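Local coordinates for protein cupin 2, conserved barrel (Desulfitobacterium hafniense, PDB 2OZJ) that is of unknown function but belongs to the cupin superfamily, whose members share a conserved beta-barrel domain, at residues I78-V81 and P82-L86. Numbering follows the deposited sequence.
Sequences IDLV and PEDVL
The amide N of V81 approaches OD2 of D84 obliquely, from above the carboxylate plane (46° out of it), at 2.8 Å. The bond is nearly straight at hydrogen, 166°. The torsion that sets CG of D84 beside its own backbone N, anti to the carbonyl carbon, turns the carboxylate back over the turn, where CG2 of V81 lies 3.5 Å from OD2. In return D84 N donates to V81 O at 3.0 Å, closing the type II turn V81-P82-E83-D84; the positive phi of E83 fits its third position. V81 and D84 are thus joined by two bonds of opposite sense, one through a side chain. With an alanine at D84 the V81 amide is likely to lose this acceptor, leaving the backbone bond as the one hydrogen bond between the two residues. Deeper in, CD2 of L80 sits 4.1 Å from CB of L86, the two side chains crossing at about a right angle, and CD1 of I78 reaches CD2 of L86 at 4.0 Å. The axes of strand segments 78-80 and 84-86 come no nearer than 8.4 Å, their directions 142° apart, roughly antiparallel but splayed, and the backbones bond to different neighbours, L80 to A69 and L86 to Y62. The turn therefore links two sheets of the cupin barrel: a buried carboxylate secures the corner by hydrogen bonding, while I78, L80 and L86 bring apolar side chains together between the two strands.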
ATOM      1  N   ILE A  78       1.745  16.839 -11.837  1.00 19.42           N
ATOM      2  CA  ILE A  78       1.843  16.712 -10.387  1.00 19.25           C
ATOM      3  C   ILE A  78       3.131  15.960 -10.055  1.00 16.47           C
ATOM      4  O   ILE A  78       3.333  14.844 -10.512  1.00 16.56           O
ATOM      5  CB  ILE A  78       0.648  15.939  -9.823  1.00 20.54           C
ATOM      6  CG1 ILE A  78      -0.634  16.755  -9.974  1.00 23.71           C
ATOM      7  CG2 ILE A  78       0.884  15.578  -8.360  1.00 21.75           C
ATOM      8  CD1 ILE A  78      -1.876  16.017  -9.518  1.00 23.06           C
ATOM      9  N   ASP A  79       3.983  16.595  -9.258  1.00 14.84           N
ATOM     10  CA  ASP A  79       5.241  16.029  -8.792  1.00 15.19           C
ATOM     11  C   ASP A  79       5.026  15.196  -7.525  1.00 15.43           C
ATOM     12  O   ASP A  79       4.257  15.575  -6.629  1.00 14.33           O
ATOM     13  CB  ASP A  79       6.256  17.142  -8.479  1.00 17.92           C
ATOM     14  CG  ASP A  79       6.683  17.915  -9.709  1.00 24.35           C
ATOM     15  OD1 ASP A  79       6.903  17.295 -10.772  1.00 26.82           O
ATOM     16  OD2 ASP A  79       6.805  19.147  -9.587  1.00 30.23           O
ATOM     17  N   LEU A  80       5.762  14.094  -7.450  1.00 14.77           N
ATOM     18  CA  LEU A  80       5.688  13.176  -6.324  1.00 16.99           C
ATOM     19  C   LEU A  80       7.077  12.845  -5.784  1.00 18.21           C
ATOM     20  O   LEU A  80       8.069  12.764  -6.544  1.00 18.67           O
ATOM     21  CB  LEU A  80       4.950  11.890  -6.705  1.00 19.42           C
ATOM     22  CG  LEU A  80       3.458  12.019  -7.080  1.00 25.99           C
ATOM     23  CD1 LEU A  80       3.330  11.994  -8.605  1.00 27.08           C
ATOM     24  CD2 LEU A  80       2.585  10.926  -6.460  1.00 25.75           C
ATOM     25  N   VAL A  81       7.152  12.684  -4.465  1.00 15.26           N
ATOM     26  CA  VAL A  81       8.403  12.359  -3.777  1.00 13.19           C
ATOM     27  C   VAL A  81       8.128  11.136  -2.924  1.00 13.01           C
ATOM     28  O   VAL A  81       6.971  10.776  -2.728  1.00 15.25           O
ATOM     29  CB  VAL A  81       8.912  13.563  -2.938  1.00 14.10           C
ATOM     30  CG1 VAL A  81       9.088  14.783  -3.828  1.00 18.56           C
ATOM     31  CG2 VAL A  81       7.980  13.861  -1.768  1.00 13.05           C
ATOM     32  N   PRO A  82       9.175  10.474  -2.423  1.00 14.38           N
ATOM     33  CA  PRO A  82       8.948   9.245  -1.653  1.00 16.44           C
ATOM     34  C   PRO A  82       7.940   9.405  -0.521  1.00 16.45           C
ATOM     35  O   PRO A  82       7.931  10.435   0.175  1.00 13.32           O
ATOM     36  CB  PRO A  82      10.345   8.911  -1.120  1.00 17.32           C
ATOM     37  CG  PRO A  82      11.248   9.479  -2.116  1.00 17.20           C
ATOM     38  CD  PRO A  82      10.614  10.783  -2.528  1.00 15.57           C
ATOM     39  N   GLU A  83       7.107   8.383  -0.358  1.00 16.30           N
ATOM     40  CA  GLU A  83       5.997   8.332   0.576  1.00 15.31           C
ATOM     41  C   GLU A  83       4.705   8.978   0.084  1.00 14.43           C
ATOM     42  O   GLU A  83       3.654   8.691   0.641  1.00 14.96           O
ATOM     43  CB  GLU A  83       6.334   8.858   1.986  1.00 17.88           C
ATOM     44  CG  GLU A  83       7.491   8.150   2.671  1.00 23.73           C
ATOM     45  CD  GLU A  83       7.789   8.745   4.039  1.00 26.93           C
ATOM     46  OE1 GLU A  83       6.874   9.353   4.641  1.00 44.78           O
ATOM     47  OE2 GLU A  83       8.934   8.617   4.519  1.00 37.38           O
ATOM     48  N   ASP A  84       4.743   9.822  -0.942  1.00 12.83           N
ATOM     49  CA  ASP A  84       3.499  10.381  -1.471  1.00 12.34           C
ATOM     50  C   ASP A  84       2.565   9.308  -2.009  1.00 12.29           C
ATOM     51  O   ASP A  84       3.018   8.343  -2.636  1.00 14.06           O
ATOM     52  CB  ASP A  84       3.775  11.367  -2.608  1.00 14.10           C
ATOM     53  CG  ASP A  84       4.268  12.747  -2.138  1.00 16.18           C
ATOM     54  OD1 ASP A  84       4.123  13.190  -0.952  1.00 14.96           O
ATOM     55  OD2 ASP A  84       4.799  13.430  -3.045  1.00 14.28           O
ATOM     56  N   VAL A  85       1.272   9.534  -1.764  1.00 12.89           N
ATOM     57  CA  VAL A  85       0.183   8.797  -2.339  1.00 16.53           C
ATOM     58  C   VAL A  85      -0.675   9.761  -3.143  1.00 13.09           C
ATOM     59  O   VAL A  85      -0.853  10.966  -2.792  1.00 13.98           O
ATOM     60  CB  VAL A  85      -0.626   8.030  -1.243  1.00 16.54           C
ATOM     61  CG1 VAL A  85      -1.466   9.007  -0.383  1.00 15.05           C
ATOM     62  CG2 VAL A  85      -1.464   6.998  -1.858  1.00 24.12           C
ATOM     63  N   LEU A  86      -1.162   9.264  -4.267  1.00 13.81           N
ATOM     64  CA  LEU A  86      -2.148   9.971  -5.075  1.00 11.42           C
ATOM     65  C   LEU A  86      -3.134   8.964  -5.626  1.00 13.57           C
ATOM     66  O   LEU A  86      -2.724   7.901  -6.089  1.00 16.33           O
ATOM     67  CB  LEU A  86      -1.484  10.723  -6.242  1.00 10.22           C
ATOM     68  CG  LEU A  86      -2.349  11.819  -6.898  1.00 11.80           C
ATOM     69  CD1 LEU A  86      -2.625  13.043  -6.000  1.00 11.31           C
ATOM     70  CD2 LEU A  86      -1.691  12.299  -8.179  1.00 16.83           C
TER